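Local coordinates for protein 432aa long hypothetical deoxyribodipyrimidine photolyase (Sulfolobus tokodaii, PDB 2E0I) that probably repairs cyclobutane pyrimidine dimers in DNA in a light-driven reaction, and binds two FAD molecules, one of them probably a light-harvesting antenna, at residues Val322-Trp327 with Val418-Ser423; Ile353-Thr356 with Met361-Val364. All blocks are in the same frame, centred on the assembly; numbering follows the deposited sequence.

Contact 1: Val322-Trp327 with Val418-Ser423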
# COMPACT_ATOMS: atom_id res chain seq x y z
N VAL A 322 4.44 9.71 -20.97
CA VAL A 322 4.93 11.00 -21.43
C VAL A 322 6.45 11.04 -21.40
O VAL A 322 7.06 11.45 -22.37
CB VAL A 322 4.33 12.17 -20.60
CG1 VAL A 322 5.00 13.48 -20.96
CG2 VAL A 322 2.84 12.27 -20.86
N LEU A 323 7.05 10.60 -20.31
CA LEU A 323 8.51 10.61 -20.22
C LEU A 323 9.03 9.28 -20.75
O LEU A 323 10.23 9.05 -20.83
CB LEU A 323 8.98 10.82 -18.77
CG LEU A 323 8.58 12.13 -18.08
CD1 LEU A 323 9.12 12.15 -16.68
CD2 LEU A 323 9.13 13.32 -18.86
N PHE A 324 8.08 8.41 -21.10
CA PHE A 324 8.36 7.08 -21.63
C PHE A 324 9.40 6.29 -20.80
O PHE A 324 10.41 5.79 -21.33
CB PHE A 324 8.79 7.22 -23.10
CG PHE A 324 8.69 5.95 -23.89
CD1 PHE A 324 7.64 5.06 -23.69
CD2 PHE A 324 9.64 5.64 -24.87
CE1 PHE A 324 7.53 3.89 -24.45
CE2 PHE A 324 9.55 4.47 -25.63
CZ PHE A 324 8.50 3.60 -25.42
N VAL A 325 9.13 6.18 -19.50
CA VAL A 325 9.99 5.43 -18.58
C VAL A 325 9.24 4.17 -18.12
O VAL A 325 8.04 4.20 -17.82
CB VAL A 325 10.37 6.29 -17.36
CG1 VAL A 325 11.14 5.46 -16.36
CG2 VAL A 325 11.19 7.48 -17.80
N ASP A 326 9.95 3.04 -18.08
CA ASP A 326 9.36 1.77 -17.69
C ASP A 326 8.55 1.91 -16.39
O ASP A 326 9.05 2.45 -15.41
CB ASP A 326 10.47 0.73 -17.53
CG ASP A 326 9.95 -0.69 -17.35
OD1 ASP A 326 10.78 -1.62 -17.38
OD2 ASP A 326 8.73 -0.88 -17.19
N TRP A 327 7.32 1.41 -16.39
CA TRP A 327 6.48 1.50 -15.20
C TRP A 327 7.09 0.82 -13.97
O TRP A 327 6.78 1.19 -12.84
CB TRP A 327 5.09 0.92 -15.46
CG TRP A 327 5.08 -0.49 -15.92
CD1 TRP A 327 5.05 -0.93 -17.21
CD2 TRP A 327 5.07 -1.66 -15.10
NE1 TRP A 327 5.03 -2.30 -17.25
CE2 TRP A 327 5.04 -2.78 -15.96
CE3 TRP A 327 5.09 -1.88 -13.72
CZ2 TRP A 327 5.02 -4.10 -15.49
CZ3 TRP A 327 5.08 -3.19 -13.24
CH2 TRP A 327 5.04 -4.28 -14.13
N VAL A 418 3.12 11.53 -25.91
CA VAL A 418 2.02 10.58 -25.77
C VAL A 418 1.70 9.89 -27.09
O VAL A 418 1.39 8.70 -27.11
CB VAL A 418 0.73 11.25 -25.24
CG1 VAL A 418 -0.37 10.21 -25.12
CG2 VAL A 418 0.97 11.89 -23.89
N ASN A 419 1.77 10.64 -28.18
CA ASN A 419 1.49 10.08 -29.50
C ASN A 419 2.57 9.07 -29.87
O ASN A 419 2.27 8.00 -30.40
CB ASN A 419 1.42 11.17 -30.56
CG ASN A 419 0.14 11.98 -30.46
OD1 ASN A 419 -0.95 11.43 -30.47
ND2 ASN A 419 0.28 13.29 -30.36
N TYR A 420 3.82 9.43 -29.59
CA TYR A 420 4.92 8.53 -29.90
C TYR A 420 4.83 7.27 -29.05
O TYR A 420 4.95 6.16 -29.56
CB TYR A 420 6.27 9.22 -29.67
CG TYR A 420 7.41 8.26 -29.87
CD1 TYR A 420 8.05 7.67 -28.78
CD2 TYR A 420 7.79 7.86 -31.15
CE1 TYR A 420 9.04 6.71 -28.96
CE2 TYR A 420 8.77 6.90 -31.34
CZ TYR A 420 9.39 6.33 -30.24
OH TYR A 420 10.37 5.37 -30.43
N VAL A 421 4.62 7.44 -27.75
CA VAL A 421 4.53 6.29 -26.86
C VAL A 421 3.43 5.35 -27.32
O VAL A 421 3.60 4.14 -27.31
CB VAL A 421 4.26 6.72 -25.40
CG1 VAL A 421 4.14 5.49 -24.52
CG2 VAL A 421 5.39 7.62 -24.90
N LYS A 422 2.30 5.90 -27.73
CA LYS A 422 1.20 5.06 -28.18
C LYS A 422 1.55 4.30 -29.46
O LYS A 422 1.25 3.11 -29.58
CB LYS A 422 -0.06 5.89 -28.42
CG LYS A 422 -1.19 5.04 -28.95
CD LYS A 422 -2.55 5.69 -28.86
CE LYS A 422 -3.60 4.71 -29.38
NZ LYS A 422 -5.00 5.11 -29.07
N SER A 423 2.17 4.98 -30.41
CA SER A 423 2.54 4.34 -31.66
C SER A 423 3.46 3.17 -31.31
O SER A 423 3.36 2.10 -31.91
CB SER A 423 3.26 5.33 -32.58
OG SER A 423 4.46 5.80 -32.00
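In the helical FAD-binding region of the photolyase fold, the turn Val322-Trp327, which links helix 309-322 to helix 327-337, packs against helix 414-427 near the C-terminus through Val322 and Phe324 on one side and Val418, Tyr420 and Val421 on the other. Phe324 carries most of it. This residue is the first to leave helical geometry after helix 309-322 and has a positive phi (49°), which turns the chain while its CA-CB bond is directed at helix 414-427. With CG anti to the backbone N (chi1 -161°), the ring is carried out along Val421, the two side chains running in opposite directions. Both methyls of Val421 bear on the same ring corner: CG1 and CG2 each lie 3.6 Å from CD1 of Phe324. CG1 is also close to the neighbouring CE1, whereas CG2 leans back toward CG. Near the far end of the Phe324 ring, Tyr420 turns an edge toward its face in an offset edge-to-face pair, the planes almost perpendicular at 89° and the centroids 6.0 Å apart; CE2 of Phe324 and CE1 of Tyr420 are 4.0 Å from each other. Three residues before Val421 on the helix, Val418 meets Val322 methyl to methyl, CG2 to CG2 at 3.6 Å, where the two backbones run closest. Around this seam, Arg417 and Glu424 of the same helix also touch Phe324, and the carbonyl of Val322 accepts a weak hydrogen bond from Arg417. At the far end of the turn, Asp326 N-caps helix 327-337. The interface between the segments is purely apolar and aromatic, so that dispersion, with some edge-to-face ring electrostatics, probably accounts for the attraction between them.

Contact 2: Ile353-Thr356 with Met361-Val364; sequences IAST and MFRV
Ser355 packs closely on the backbone of Met361 and Phe362, where the chain doubles back after helix 343-353. Ser355 has a positive phi of 48° and closes that helix with a Schellman motif; its CA-CB bond is directed at the other segment, bringing CB to 3.4 Å from the carbonyl O of Met361. The hydroxyl, held between the backbone N and the carbonyl carbon (chi1 45°), lies 3.8 Å from CD2 of Phe362, a van der Waals approach oblique to the ring. OG also donates to the Ala354 carbonyl O at 2.7 Å, from above the carbonyl plane and not along a lone pair, and it has a second hydrogen-bond partner in Lys321. That ammonium also bonds to the Arg363 carbonyl and makes a cation-pi interaction with Phe362, so one lysine has partners in both segments and probably helps tie them together. The other margin is looser: Met361 is exposed, its CB directed away from the other segment and its CG lying in plane at the edge of the Arg363 guanidinium, which forms a salt bridge with Asp359. Behind the tight part, Ile353 rests on Met313 and Ala316 of helix 309-322, while Phe362 meets Tyr425 of helix 414-427 edge-to-face, so the doubled-back loop packs on both helices.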
# COMPACT_ATOMS: atom_id res chain seq x y z
N ILE A 353 -2.39 1.94 -15.19
CA ILE A 353 -2.08 3.21 -15.79
C ILE A 353 -1.24 3.09 -17.06
O ILE A 353 -1.46 3.81 -18.03
CB ILE A 353 -1.36 4.12 -14.76
CG1 ILE A 353 -2.34 5.15 -14.24
CG2 ILE A 353 -0.17 4.82 -15.39
CD1 ILE A 353 -2.90 6.05 -15.34
N ALA A 354 -0.27 2.18 -17.06
CA ALA A 354 0.60 1.99 -18.21
C ALA A 354 -0.12 1.20 -19.27
O ALA A 354 0.44 0.90 -20.32
CB ALA A 354 1.86 1.26 -17.78
N SER A 355 -1.37 0.89 -18.98
CA SER A 355 -2.22 0.09 -19.85
C SER A 355 -1.50 -1.17 -20.35
O SER A 355 -1.45 -1.45 -21.55
CB SER A 355 -2.78 0.93 -21.02
OG SER A 355 -1.81 1.75 -21.62
N THR A 356 -0.94 -1.90 -19.40
CA THR A 356 -0.27 -3.16 -19.65
C THR A 356 -0.94 -4.10 -18.67
O THR A 356 -0.49 -5.22 -18.47
CB THR A 356 1.24 -3.12 -19.32
OG1 THR A 356 1.42 -2.89 -17.92
CG2 THR A 356 1.93 -2.03 -20.11
N MET A 361 -7.80 -0.44 -22.59
CA MET A 361 -7.74 0.72 -23.48
C MET A 361 -6.48 1.55 -23.19
O MET A 361 -5.92 1.48 -22.09
CB MET A 361 -8.97 1.62 -23.28
CG MET A 361 -8.80 2.66 -22.18
SD MET A 361 -9.98 4.05 -22.26
CE MET A 361 -9.20 5.16 -23.49
N PHE A 362 -6.03 2.32 -24.18
CA PHE A 362 -4.86 3.16 -24.00
C PHE A 362 -5.34 4.53 -23.52
O PHE A 362 -5.61 5.43 -24.30
CB PHE A 362 -4.08 3.31 -25.31
CG PHE A 362 -2.78 4.05 -25.16
CD1 PHE A 362 -2.75 5.44 -25.11
CD2 PHE A 362 -1.58 3.36 -25.05
CE1 PHE A 362 -1.56 6.12 -24.96
CE2 PHE A 362 -0.37 4.03 -24.90
CZ PHE A 362 -0.36 5.42 -24.85
N ARG A 363 -5.46 4.65 -22.20
CA ARG A 363 -5.93 5.87 -21.57
C ARG A 363 -4.89 6.98 -21.52
O ARG A 363 -3.72 6.73 -21.25
CB ARG A 363 -6.42 5.54 -20.17
CG ARG A 363 -7.13 6.67 -19.47
CD ARG A 363 -8.05 6.10 -18.42
NE ARG A 363 -8.79 4.96 -18.97
CZ ARG A 363 -9.94 4.50 -18.48
NH1 ARG A 363 -10.51 5.08 -17.43
NH2 ARG A 363 -10.52 3.46 -19.06
N VAL A 364 -5.33 8.20 -21.79
CA VAL A 364 -4.44 9.36 -21.77
C VAL A 364 -5.09 10.56 -21.08
O VAL A 364 -6.30 10.76 -21.19
CB VAL A 364 -4.02 9.77 -23.19
CG1 VAL A 364 -5.24 10.06 -24.02
CG2 VAL A 364 -3.14 11.00 -23.14

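Contacts 1 and 2 adjoin, their centres 10 Å apart: contact 1 joins the turn after helix 309-322 to helix 414-427, and contact 2, in the loop after helix 343-353, borders both of these helices. They touch directly: CG1 of Val418 lies 3.5 Å from CG2 of Val364, and CB of Lys422 packs on CZ of Phe362 at 3.6 Å. Trp327 also packs on Ala354 and Thr356. Contact 1 is the more buried and joins segments distant in sequence by hydrocarbon and ring packing alone. Contact 2, smaller and partly buried, lies within a single interhelical loop and is flanked by polar partners, among them Lys321, while Met361 is exposed.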